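Uncharacterized protein, DUF633, LMOf2365_1472 (Listeria monocytogenes str. 4b F2365, PDB 3GNL) is uncharacterised but probably transfers a methyl group from S-adenosylmethionine to N1 of adenine 22 in tRNA. Local coordinates at residues T144-L149 against G178-K183; I25-S30 against T93-G98; K14-I19 against A33-F38; L8-E13 against L149-K154. One frame throughout, in Å; residues are numbered along the deposited sequence.

Contact 1: residues T144-L149 against G178-K183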
loop_
_atom_site.group_PDB
_atom_site.type_symbol
_atom_site.label_atom_id
_atom_site.label_comp_id
_atom_site.label_asym_id
_atom_site.label_seq_id
_atom_site.Cartn_x
_atom_site.Cartn_y
_atom_site.Cartn_z
ATOM N N THR A 144 -5.533 -7.934 -7.399
ATOM C CA THR A 144 -5.121 -9.210 -7.944
ATOM C C THR A 144 -4.172 -10.009 -7.100
ATOM O O THR A 144 -4.116 -11.214 -7.221
ATOM C CB THR A 144 -4.480 -9.011 -9.314
ATOM O OG1 THR A 144 -3.408 -8.087 -9.172
ATOM C CG2 THR A 144 -5.513 -8.383 -10.257
ATOM N N SER A 145 -3.452 -9.341 -6.191
ATOM C CA SER A 145 -2.562 -10.018 -5.268
ATOM C C SER A 145 -2.497 -9.144 -4.026
ATOM O O SER A 145 -2.689 -7.941 -4.111
ATOM C CB SER A 145 -1.129 -10.123 -5.811
ATOM O OG SER A 145 -1.010 -11.062 -6.886
ATOM N N GLU A 146 -2.241 -9.825 -2.893
ATOM C CA GLU A 146 -1.872 -9.113 -1.641
ATOM C C GLU A 146 -0.915 -9.945 -0.852
ATOM O O GLU A 146 -0.830 -11.183 -0.984
ATOM C CB GLU A 146 -3.120 -8.854 -0.764
ATOM C CG GLU A 146 -4.235 -8.064 -1.452
ATOM C CD GLU A 146 -5.460 -7.832 -0.532
ATOM O OE1 GLU A 146 -6.113 -8.864 -0.191
ATOM O OE2 GLU A 146 -5.700 -6.661 -0.196
ATOM N N ALA A 147 -0.188 -9.243 0.009
ATOM C CA ALA A 147 0.720 -9.888 0.926
ATOM C C ALA A 147 0.655 -9.175 2.262
ATOM O O ALA A 147 0.355 -7.985 2.328
ATOM C CB ALA A 147 2.153 -9.901 0.408
ATOM N N ILE A 148 0.990 -9.921 3.297
ATOM C CA ILE A 148 1.116 -9.365 4.655
ATOM C C ILE A 148 2.393 -9.926 5.217
ATOM O O ILE A 148 2.663 -11.124 5.073
ATOM C CB ILE A 148 -0.172 -9.592 5.554
ATOM C CG1 ILE A 148 -0.131 -8.715 6.799
ATOM C CG2 ILE A 148 -0.479 -11.053 5.795
ATOM C CD1 ILE A 148 -1.456 -8.636 7.564
ATOM N N LEU A 149 3.214 -9.056 5.809
ATOM C CA LEU A 149 4.477 -9.535 6.349
ATOM C C LEU A 149 4.795 -8.777 7.617
ATOM O O LEU A 149 4.191 -7.720 7.909
ATOM C CB LEU A 149 5.596 -9.416 5.307
ATOM C CG LEU A 149 5.930 -8.034 4.741
ATOM C CD1 LEU A 149 7.081 -7.300 5.463
ATOM C CD2 LEU A 149 6.274 -8.176 3.262
ATOM N N GLY A 178 -8.779 -7.351 3.212
ATOM C CA GLY A 178 -8.116 -7.689 1.947
ATOM C C GLY A 178 -8.732 -8.943 1.376
ATOM O O GLY A 178 -8.720 -10.011 1.999
ATOM N N PRO A 179 -9.200 -8.880 0.115
ATOM C CA PRO A 179 -9.808 -10.083 -0.452
ATOM C C PRO A 179 -8.869 -11.278 -0.619
ATOM O O PRO A 179 -9.301 -12.404 -0.463
ATOM C CB PRO A 179 -10.352 -9.599 -1.816
ATOM C CG PRO A 179 -9.397 -8.467 -2.172
ATOM C CD PRO A 179 -9.148 -7.750 -0.820
ATOM N N CYS A 180 -7.599 -11.032 -0.932
ATOM C CA CYS A 180 -6.633 -12.108 -1.052
ATOM C C CYS A 180 -6.158 -12.545 0.312
ATOM O O CYS A 180 -6.006 -13.740 0.567
ATOM C CB CYS A 180 -5.436 -11.664 -1.921
ATOM S SG CYS A 180 -5.896 -10.970 -3.591
ATOM N N LEU A 181 -5.933 -11.575 1.202
ATOM C CA LEU A 181 -5.429 -11.894 2.521
ATOM C C LEU A 181 -6.429 -12.723 3.313
ATOM O O LEU A 181 -6.056 -13.631 4.075
ATOM C CB LEU A 181 -5.102 -10.616 3.315
ATOM C CG LEU A 181 -3.986 -9.733 2.706
ATOM C CD1 LEU A 181 -3.796 -8.502 3.594
ATOM C CD2 LEU A 181 -2.670 -10.454 2.532
ATOM N N LEU A 182 -7.702 -12.427 3.122
ATOM C CA LEU A 182 -8.647 -13.211 3.930
ATOM C C LEU A 182 -8.885 -14.638 3.409
ATOM O O LEU A 182 -9.310 -15.484 4.172
ATOM C CB LEU A 182 -9.936 -12.437 4.204
ATOM C CG LEU A 182 -10.908 -12.225 3.070
ATOM C CD1 LEU A 182 -11.841 -13.457 2.922
ATOM C CD2 LEU A 182 -11.720 -10.983 3.395
ATOM N N LYS A 183 -8.613 -14.887 2.131
ATOM C CA LYS A 183 -8.585 -16.261 1.602
ATOM C C LYS A 183 -7.372 -17.059 2.117
ATOM O O LYS A 183 -7.482 -18.224 2.494
ATOM C CB LYS A 183 -8.617 -16.281 0.069
ATOM C CG LYS A 183 -9.926 -15.834 -0.577
ATOM C CD LYS A 183 -10.041 -16.472 -1.970
ATOM C CE LYS A 183 -10.718 -15.553 -2.985
ATOM N NZ LYS A 183 -10.145 -15.758 -4.356
#

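Contact 2: residues I25-S30 against T93-G98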
loop_
_atom_site.group_PDB
_atom_site.type_symbol
_atom_site.label_atom_id
_atom_site.label_comp_id
_atom_site.label_asym_id
_atom_site.label_seq_id
_atom_site.Cartn_x
_atom_site.Cartn_y
_atom_site.Cartn_z
ATOM N N ILE A 25 8.331 1.541 -14.951
ATOM C CA ILE A 25 7.723 1.781 -13.609
ATOM C C ILE A 25 7.904 3.205 -13.118
ATOM O O ILE A 25 8.822 3.917 -13.529
ATOM C CB ILE A 25 8.261 0.815 -12.570
ATOM C CG1 ILE A 25 9.707 1.188 -12.164
ATOM C CG2 ILE A 25 8.157 -0.683 -13.054
ATOM C CD1 ILE A 25 10.290 0.334 -11.024
ATOM N N ALA A 26 7.027 3.640 -12.225
ATOM C CA ALA A 26 7.246 4.864 -11.466
ATOM C C ALA A 26 7.082 4.587 -9.982
ATOM O O ALA A 26 6.027 4.100 -9.564
ATOM C CB ALA A 26 6.328 5.993 -11.909
ATOM N N ASP A 27 8.130 4.890 -9.215
ATOM C CA ASP A 27 8.159 4.705 -7.780
ATOM C C ASP A 27 7.999 6.068 -7.098
ATOM O O ASP A 27 8.948 6.862 -7.040
ATOM C CB ASP A 27 9.489 4.032 -7.376
ATOM C CG ASP A 27 9.529 3.624 -5.920
ATOM O OD1 ASP A 27 8.454 3.645 -5.285
ATOM O OD2 ASP A 27 10.612 3.272 -5.414
ATOM N N ILE A 28 6.818 6.282 -6.538
ATOM C CA ILE A 28 6.443 7.569 -5.967
ATOM C C ILE A 28 6.899 7.680 -4.530
ATOM O O ILE A 28 6.521 6.837 -3.698
ATOM C CB ILE A 28 4.949 7.716 -6.042
ATOM C CG1 ILE A 28 4.484 7.399 -7.463
ATOM C CG2 ILE A 28 4.545 9.108 -5.539
ATOM C CD1 ILE A 28 5.028 8.413 -8.604
ATOM N N GLY A 29 7.652 8.715 -4.191
ATOM C CA GLY A 29 8.250 8.759 -2.856
ATOM C C GLY A 29 9.233 7.635 -2.645
ATOM O O GLY A 29 9.279 6.976 -1.575
ATOM N N SER A 30 10.067 7.406 -3.651
ATOM C CA SER A 30 10.980 6.256 -3.632
ATOM C C SER A 30 11.945 6.312 -2.460
ATOM O O SER A 30 12.518 7.378 -2.148
ATOM C CB SER A 30 11.795 6.317 -4.919
ATOM O OG SER A 30 12.560 5.141 -5.054
ATOM N N THR A 93 3.534 0.440 -14.664
ATOM C CA THR A 93 3.350 0.088 -13.253
ATOM C C THR A 93 3.684 1.279 -12.363
ATOM O O THR A 93 4.731 1.885 -12.533
ATOM C CB THR A 93 4.215 -1.093 -12.926
ATOM O OG1 THR A 93 3.805 -2.177 -13.756
ATOM C CG2 THR A 93 4.013 -1.511 -11.460
ATOM N N ILE A 94 2.844 1.586 -11.363
ATOM C CA ILE A 94 3.190 2.608 -10.381
ATOM C C ILE A 94 3.275 1.958 -9.006
ATOM O O ILE A 94 2.375 1.155 -8.659
ATOM C CB ILE A 94 2.154 3.743 -10.304
ATOM C CG1 ILE A 94 1.961 4.453 -11.666
ATOM C CG2 ILE A 94 2.537 4.763 -9.206
ATOM C CD1 ILE A 94 0.884 5.501 -11.636
ATOM N N VAL A 95 4.387 2.245 -8.304
ATOM C CA VAL A 95 4.615 1.790 -6.920
ATOM C C VAL A 95 4.442 2.965 -6.000
ATOM O O VAL A 95 4.998 4.015 -6.250
ATOM C CB VAL A 95 6.046 1.246 -6.741
ATOM C CG1 VAL A 95 6.348 0.797 -5.321
ATOM C CG2 VAL A 95 6.330 0.105 -7.721
ATOM N N ILE A 96 3.621 2.815 -4.950
ATOM C CA ILE A 96 3.525 3.864 -3.898
ATOM C C ILE A 96 3.599 3.106 -2.569
ATOM O O ILE A 96 2.637 2.388 -2.210
ATOM C CB ILE A 96 2.210 4.715 -3.982
ATOM C CG1 ILE A 96 1.910 5.102 -5.443
ATOM C CG2 ILE A 96 2.335 5.973 -3.082
ATOM C CD1 ILE A 96 0.600 5.835 -5.629
ATOM N N ALA A 97 4.726 3.255 -1.879
ATOM C CA ALA A 97 5.019 2.511 -0.641
ATOM C C ALA A 97 5.441 3.469 0.470
ATOM O O ALA A 97 5.877 4.576 0.196
ATOM C CB ALA A 97 6.118 1.471 -0.897
ATOM N N GLY A 98 5.262 3.028 1.720
ATOM C CA GLY A 98 5.825 3.724 2.880
ATOM C C GLY A 98 5.130 5.018 3.226
ATOM O O GLY A 98 5.757 5.935 3.723
HETATM O O HOH W 1 7.135 4.311 -3.055
HETATM O O HOH W 2 8.998 4.072 -1.191
HETATM O O HOH W 3 7.652 6.787 0.667
#

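Contact 3: residues K14-I19 against A33-F38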
loop_
_atom_site.group_PDB
_atom_site.type_symbol
_atom_site.label_atom_id
_atom_site.label_comp_id
_atom_site.label_asym_id
_atom_site.label_seq_id
_atom_site.Cartn_x
_atom_site.Cartn_y
_atom_site.Cartn_z
ATOM N N LYS A 14 9.395 -7.534 -1.138
ATOM C CA LYS A 14 8.062 -8.054 -1.452
ATOM C C LYS A 14 7.377 -7.173 -2.462
ATOM O O LYS A 14 6.760 -7.658 -3.396
ATOM C CB LYS A 14 7.214 -8.316 -0.173
ATOM C CG LYS A 14 5.899 -9.069 -0.460
ATOM C CD LYS A 14 6.221 -10.458 -1.058
ATOM C CE LYS A 14 5.039 -11.380 -1.004
ATOM N NZ LYS A 14 5.422 -12.687 -1.640
ATOM N N VAL A 15 7.482 -5.841 -2.281
ATOM C CA VAL A 15 6.902 -4.912 -3.214
ATOM C C VAL A 15 7.472 -5.157 -4.645
ATOM O O VAL A 15 6.703 -5.239 -5.616
ATOM C CB VAL A 15 7.142 -3.445 -2.733
ATOM C CG1 VAL A 15 6.807 -2.484 -3.813
ATOM C CG2 VAL A 15 6.322 -3.145 -1.461
ATOM N N ALA A 16 8.805 -5.244 -4.729
ATOM C CA ALA A 16 9.538 -5.467 -5.993
ATOM C C ALA A 16 9.156 -6.784 -6.642
ATOM O O ALA A 16 9.215 -6.889 -7.872
ATOM C CB ALA A 16 11.023 -5.412 -5.746
ATOM N N SER A 17 8.739 -7.753 -5.821
ATOM C CA SER A 17 8.459 -9.103 -6.359
ATOM C C SER A 17 7.256 -9.086 -7.309
ATOM O O SER A 17 7.043 -10.050 -8.046
ATOM C CB SER A 17 8.214 -10.122 -5.238
ATOM O OG SER A 17 6.918 -9.974 -4.713
ATOM N N TYR A 18 6.459 -8.022 -7.274
ATOM C CA TYR A 18 5.297 -7.857 -8.133
ATOM C C TYR A 18 5.610 -7.145 -9.431
ATOM O O TYR A 18 4.723 -6.935 -10.240
ATOM C CB TYR A 18 4.169 -7.169 -7.376
ATOM C CG TYR A 18 3.647 -8.034 -6.233
ATOM C CD1 TYR A 18 2.979 -9.246 -6.494
ATOM C CD2 TYR A 18 3.805 -7.629 -4.913
ATOM C CE1 TYR A 18 2.491 -10.047 -5.445
ATOM C CE2 TYR A 18 3.302 -8.419 -3.828
ATOM C CZ TYR A 18 2.640 -9.606 -4.124
ATOM O OH TYR A 18 2.152 -10.392 -3.086
ATOM N N ILE A 19 6.887 -6.811 -9.634
ATOM C CA ILE A 19 7.324 -6.190 -10.911
ATOM C C ILE A 19 7.998 -7.330 -11.651
ATOM O O ILE A 19 8.978 -7.844 -11.191
ATOM C CB ILE A 19 8.363 -5.075 -10.648
ATOM C CG1 ILE A 19 7.719 -3.942 -9.827
ATOM C CG2 ILE A 19 8.925 -4.527 -11.972
ATOM C CD1 ILE A 19 8.703 -2.888 -9.262
ATOM N N ALA A 33 15.601 5.358 -4.154
ATOM C CA ALA A 33 15.601 4.679 -5.445
ATOM C C ALA A 33 16.139 3.249 -5.307
ATOM O O ALA A 33 16.554 2.692 -6.338
ATOM C CB ALA A 33 16.424 5.482 -6.468
ATOM N N TYR A 34 16.150 2.671 -4.105
ATOM C CA TYR A 34 16.660 1.301 -3.945
ATOM C C TYR A 34 15.853 0.342 -4.815
ATOM O O TYR A 34 16.443 -0.514 -5.538
ATOM C CB TYR A 34 16.554 0.796 -2.499
ATOM C CG TYR A 34 17.436 1.453 -1.481
ATOM C CD1 TYR A 34 18.740 1.807 -1.786
ATOM C CD2 TYR A 34 16.957 1.693 -0.200
ATOM C CE1 TYR A 34 19.570 2.400 -0.815
ATOM C CE2 TYR A 34 17.771 2.307 0.772
ATOM C CZ TYR A 34 19.069 2.655 0.426
ATOM O OH TYR A 34 19.870 3.246 1.366
ATOM N N LEU A 35 14.529 0.447 -4.734
ATOM C CA LEU A 35 13.670 -0.458 -5.500
ATOM C C LEU A 35 13.830 -0.309 -7.021
ATOM O O LEU A 35 14.027 -1.321 -7.707
ATOM C CB LEU A 35 12.221 -0.379 -4.981
ATOM C CG LEU A 35 11.178 -1.196 -5.742
ATOM C CD1 LEU A 35 10.018 -1.600 -4.807
ATOM C CD2 LEU A 35 10.659 -0.538 -6.977
ATOM N N PRO A 36 13.818 0.917 -7.565
ATOM C CA PRO A 36 14.080 1.107 -9.001
ATOM C C PRO A 36 15.411 0.552 -9.402
ATOM O O PRO A 36 15.515 -0.098 -10.456
ATOM C CB PRO A 36 14.065 2.615 -9.153
ATOM C CG PRO A 36 13.117 3.093 -8.071
ATOM C CD PRO A 36 13.350 2.153 -6.915
ATOM N N CYS A 37 16.447 0.744 -8.594
ATOM C CA CYS A 37 17.768 0.215 -8.974
ATOM C C CYS A 37 17.726 -1.300 -8.992
ATOM O O CYS A 37 18.250 -1.902 -9.925
ATOM C CB CYS A 37 18.870 0.719 -8.050
ATOM S SG CYS A 37 19.275 2.534 -8.266
ATOM N N PHE A 38 17.118 -1.894 -7.976
ATOM C CA PHE A 38 17.045 -3.367 -7.868
ATOM C C PHE A 38 16.280 -3.936 -9.073
ATOM O O PHE A 38 16.721 -4.944 -9.647
ATOM C CB PHE A 38 16.334 -3.718 -6.584
ATOM C CG PHE A 38 15.959 -5.170 -6.446
ATOM C CD1 PHE A 38 16.866 -6.063 -5.898
ATOM C CD2 PHE A 38 14.683 -5.599 -6.765
ATOM C CE1 PHE A 38 16.518 -7.427 -5.705
ATOM C CE2 PHE A 38 14.317 -6.948 -6.558
ATOM C CZ PHE A 38 15.242 -7.847 -6.026
#

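Contact 4: residues L8-E13 against L149-K154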
loop_
_atom_site.group_PDB
_atom_site.type_symbol
_atom_site.label_atom_id
_atom_site.label_comp_id
_atom_site.label_asym_id
_atom_site.label_seq_id
_atom_site.Cartn_x
_atom_site.Cartn_y
_atom_site.Cartn_z
ATOM N N LEU A 8 17.666 -5.339 -0.484
ATOM C CA LEU A 8 16.443 -4.621 -0.096
ATOM C C LEU A 8 15.923 -5.121 1.242
ATOM O O LEU A 8 16.146 -6.288 1.615
ATOM C CB LEU A 8 15.325 -4.830 -1.122
ATOM C CG LEU A 8 15.466 -4.203 -2.504
ATOM C CD1 LEU A 8 14.236 -4.499 -3.357
ATOM C CD2 LEU A 8 15.695 -2.708 -2.454
ATOM N N SER A 9 15.177 -4.268 1.955
ATOM C CA SER A 9 14.392 -4.741 3.085
ATOM C C SER A 9 13.380 -5.805 2.614
ATOM O O SER A 9 13.033 -5.844 1.423
ATOM C CB SER A 9 13.622 -3.585 3.755
ATOM O OG SER A 9 12.622 -3.078 2.887
ATOM N N LYS A 10 12.900 -6.636 3.538
ATOM C CA LYS A 10 11.907 -7.654 3.180
ATOM C C LYS A 10 10.650 -6.986 2.643
ATOM O O LYS A 10 9.988 -7.497 1.744
ATOM C CB LYS A 10 11.574 -8.558 4.372
ATOM C CG LYS A 10 12.743 -9.396 4.798
ATOM C CD LYS A 10 12.869 -10.633 3.904
ATOM C CE LYS A 10 13.788 -11.683 4.552
ATOM N NZ LYS A 10 15.205 -11.341 4.247
ATOM N N ARG A 11 10.314 -5.839 3.216
ATOM C CA ARG A 11 9.154 -5.057 2.758
ATOM C C ARG A 11 9.327 -4.641 1.294
ATOM O O ARG A 11 8.416 -4.837 0.452
ATOM C CB ARG A 11 8.963 -3.831 3.670
ATOM C CG ARG A 11 7.807 -2.916 3.288
ATOM C CD ARG A 11 7.773 -1.714 4.214
ATOM N NE ARG A 11 8.974 -0.904 4.036
ATOM C CZ ARG A 11 9.062 0.173 3.253
ATOM N NH1 ARG A 11 8.013 0.602 2.559
ATOM N NH2 ARG A 11 10.226 0.814 3.130
ATOM N N LEU A 12 10.460 -4.016 0.985
ATOM C CA LEU A 12 10.669 -3.559 -0.387
ATOM C C LEU A 12 10.920 -4.689 -1.349
ATOM O O LEU A 12 10.539 -4.568 -2.505
ATOM C CB LEU A 12 11.761 -2.480 -0.473
ATOM C CG LEU A 12 11.346 -1.145 0.149
ATOM C CD1 LEU A 12 12.613 -0.253 0.159
ATOM C CD2 LEU A 12 10.176 -0.473 -0.563
ATOM N N GLU A 13 11.493 -5.793 -0.875
ATOM C CA GLU A 13 11.698 -6.972 -1.691
ATOM C C GLU A 13 10.325 -7.535 -2.086
ATOM O O GLU A 13 10.101 -7.905 -3.264
ATOM C CB GLU A 13 12.494 -8.011 -0.920
ATOM C CG GLU A 13 12.753 -9.305 -1.719
ATOM C CD GLU A 13 13.673 -10.255 -0.986
ATOM O OE1 GLU A 13 13.316 -10.721 0.117
ATOM O OE2 GLU A 13 14.778 -10.520 -1.497
ATOM N N LEU A 149 3.214 -9.056 5.809
ATOM C CA LEU A 149 4.477 -9.535 6.349
ATOM C C LEU A 149 4.795 -8.777 7.617
ATOM O O LEU A 149 4.191 -7.720 7.909
ATOM C CB LEU A 149 5.596 -9.416 5.307
ATOM C CG LEU A 149 5.930 -8.034 4.741
ATOM C CD1 LEU A 149 7.081 -7.300 5.463
ATOM C CD2 LEU A 149 6.274 -8.176 3.262
ATOM N N ARG A 150 5.726 -9.315 8.390
ATOM C CA ARG A 150 6.187 -8.620 9.590
ATOM C C ARG A 150 7.692 -8.371 9.433
ATOM O O ARG A 150 8.444 -9.271 9.085
ATOM C CB ARG A 150 5.840 -9.448 10.843
ATOM C CG ARG A 150 6.188 -8.750 12.182
ATOM C CD ARG A 150 5.560 -9.340 13.453
ATOM N NE ARG A 150 5.060 -10.710 13.323
ATOM C CZ ARG A 150 3.775 -11.048 13.461
ATOM N NH1 ARG A 150 3.397 -12.301 13.329
ATOM N NH2 ARG A 150 2.869 -10.124 13.747
ATOM N N GLU A 151 8.122 -7.137 9.626
ATOM C CA GLU A 151 9.546 -6.813 9.606
ATOM C C GLU A 151 9.809 -5.798 10.719
ATOM O O GLU A 151 9.076 -4.815 10.857
ATOM C CB GLU A 151 9.965 -6.240 8.233
ATOM C CG GLU A 151 11.459 -5.913 8.118
ATOM C CD GLU A 151 11.924 -5.655 6.699
ATOM O OE1 GLU A 151 11.195 -5.006 5.889
ATOM O OE2 GLU A 151 13.069 -6.063 6.400
ATOM N N ASP A 152 10.861 -6.038 11.502
ATOM C CA ASP A 152 11.193 -5.195 12.691
ATOM C C ASP A 152 9.980 -4.999 13.634
ATOM O O ASP A 152 9.679 -3.876 14.072
ATOM C CB ASP A 152 11.776 -3.829 12.264
ATOM C CG ASP A 152 13.085 -3.951 11.495
ATOM O OD1 ASP A 152 13.816 -4.942 11.668
ATOM O OD2 ASP A 152 13.392 -3.042 10.701
ATOM N N ASN A 153 9.278 -6.092 13.923
ATOM C CA ASN A 153 8.043 -6.078 14.727
ATOM C C ASN A 153 6.953 -5.088 14.268
ATOM O O ASN A 153 6.200 -4.544 15.078
ATOM C CB ASN A 153 8.360 -5.893 16.225
ATOM C CG ASN A 153 7.237 -6.386 17.129
ATOM O OD1 ASN A 153 6.520 -7.349 16.811
ATOM N ND2 ASN A 153 7.073 -5.721 18.266
ATOM N N LYS A 154 6.874 -4.831 12.960
ATOM C CA LYS A 154 5.768 -4.040 12.420
ATOM C C LYS A 154 5.118 -4.886 11.340
ATOM O O LYS A 154 5.822 -5.584 10.610
ATOM C CB LYS A 154 6.268 -2.715 11.835
ATOM C CG LYS A 154 6.307 -1.572 12.843
ATOM C CD LYS A 154 7.152 -0.406 12.318
ATOM C CE LYS A 154 8.649 -0.768 12.305
ATOM N NZ LYS A 154 9.471 0.211 11.529
HETATM O O HOH W 4 10.737 -2.230 5.966
#

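Contact 1: residues T144-L149 against G178-K183
The carboxylate of Glu146 is pinched between two backbone N-H groups of Cys180 and Leu181, which reach its OE1 from opposite faces. Both meet the oxygen on its anti side, Leu181 N 30° out of the carboxylate plane and Cys180 N 27° out. The bond from Cys180 N to Glu146 OE1 is short, 2.7 Å, but bent; that from Leu181 N to the same OE1 is longer, 3.1 Å, and straighter. Glu146 OE2 sits 3.4 Å from Gly178 CA and is salt-bridged to Arg133 NE; Gly178 has no CB to run into Glu146 OE1. Glu146 CG is anti to the carbonyl carbon (chi1 -57°) and the chain runs on extended, which carries the acid straight off the strand to the first turn of the helix. Along its stem, Glu146 CB lies 3.7 Å from Leu181 CG and Glu146 CG 3.8 Å from Cys180 CB. On the neighbouring strand residues, Cys180 SG rests 3.9 Å from Ser145 CA, and Leu181 CD2 lies 3.6 Å from Ala147 C and 4.0 Å from Ile148 CG2. With two donors on OE1 and an arginine on OE2, the buried acid is well matched and its negative form is probably favoured. An acid facing the N-terminal N-H groups of a helix is a classic charge-dipole pairing; here it fastens the outermost strand 141-151 of the Rossmann-like sheet to helix 179-184.

Contact 2: residues I25-S30 against T93-G98
Parallel strands 23-28 and 93-99 lie side by side in the middle of the Rossmann-like sheet, and Asp27 to Ser30 form a type II turn that leaves the first strand, where class I methyltransferases usually carry their S-adenosylmethionine-binding motif I. Ile25 pairs with Thr93, Ala26 with Ile94 and Asp27 with Val95. The backbone bonds are Ala26 N to Thr93 O, 2.9 Å, Val95 N to Ala26 O, 2.8 Å, and Ile28 N to Val95 O, 2.9 Å. Ile25, Asp27, Thr93 and Val95 share one face of the sheet. On the other, Ile28 CG1 slides in against Ile94 CG2, 3.7 Å, and Ile96 CG1, 4.0 Å. Asp27 CG is anti to the backbone N (chi1 -172°), which brings OD1 to within 3.5 Å of Val95 CG1. Asp27 OD2 takes the Ser30 hydroxyl from above the carboxylate plane, OG to OD2 2.7 Å. Beyond Ile28 the strands part and water fills in: one molecule accepts from Ala97 N and also bonds Asp27 OD1 and Ile28 O, and another joins Gly29 O to Ala97 O. Direct pairing thus gives way to polar, hydrated strand ends, consistent with the place where relatives bind the cofactor.

Contact 3: residues K14-I19 against A33-F38
Leu35 is the knob here: its forked end pushes from helix 34-41 into a shallow hollow lined by Val15, Ala16 and Ile19. CG is anti to the backbone N (chi1 176°), which aims the fork at helix 10-16, and each prong has its own neighbours. Leu35 CD1 drives between Val15 and Ala16, meeting Val15 CG1 at 3.5 Å, tighter than an ordinary carbon contact, and lying 3.8 Å from Ala16 N. The two side chains, Val15 and Leu35, cross at about a right angle. The second prong, Leu35 CD2, turns the other way and touches Ile19 CD1 at 3.8 Å. Ile19 reaches this wall because the chain folds back in a type I turn from Ala16, closed by Ile19 N to Ala16 O at 2.9 Å. One helical turn on from Leu35, Phe38 also has its CG anti to the backbone N, and its ring stands beside the small bump of Ala16: CE2 is 3.7 Å from Ala16 CB, approached obliquely. The side chains that meet are all hydrocarbon, and no hydrogen bond joins the two segments; the fit between them rests on van der Waals packing. The sheet supports this pair. Val15 rests on Ile122 and Gln124 of strand 120-125 and on Ile158 of strand 154-163, Leu35 packs on Asp27 of strand 23-28, and Leu8, just before helix 10-16, also touches Phe38.

Contact 4: residues L8-E13 against L149-K154
The backbones draw nearest at Lys10 and Glu151, their CA atoms 6.9 Å apart, where the first turn of helix 10-16 faces the end of strand 141-151. Glu151 spans the gap with an extended side chain, CG anti to the backbone N (chi1 -178°), and offers one carboxylate oxygen to each of two successive N-H groups. Lys10 N meets Glu151 OE2 on its syn side at 2.9 Å, and Arg11 N meets Glu151 OE1 at 2.9 Å from above the carboxylate plane, 42° out of it. This carboxylate capping of two N-H groups in the first turn works beside the helix's own N-cap, Ser9, whose OG accepts from Leu12 N at 3.0 Å. Glu151 is itself held at the neck of a tight two-residue beta hairpin, paired through its backbone N and O with Lys154 across Asp152 and Asn153. The helix dipole would probably steady the negative charge. A water at the edge of the Arg11 guanidinium, in its plane, bridges Arg11 NE to Glu151 OE1, while Arg11 NH1 bonds Gln124 OE1 and Leu12 CG lies over one guanidinium face. Two residues earlier in the strand, Leu149 sets its two methyls against the helix, CD1 4.1 Å from Arg11 CA and CD2 4.1 Å from Lys10 O.

How the contacts relate
Contacts 1 and 4 use the same edge strand, 141-151, and share Leu149; in each, a glutamate from that strand takes two N-H groups at a helix start, one from helix 179-184 and one from helix 10-16. Contact 3 lies next to contact 2, centres about 9 Å apart, with Val15 CG1 3.6 Å from Val95 CG1 and Pro36 CD 3.3 Å from Asp27 OD2. Contacts 3 and 4 meet through helix 10-16, and Lys14 CB touches Leu149 CD2 at 3.6 Å. Arg11 of contact 4 approaches Ala97 and Gly98 of contact 2, at the strand ends where the cofactor probably binds. Contact 1 stands about 19 Å from contact 2, centre to centre, across the same sheet.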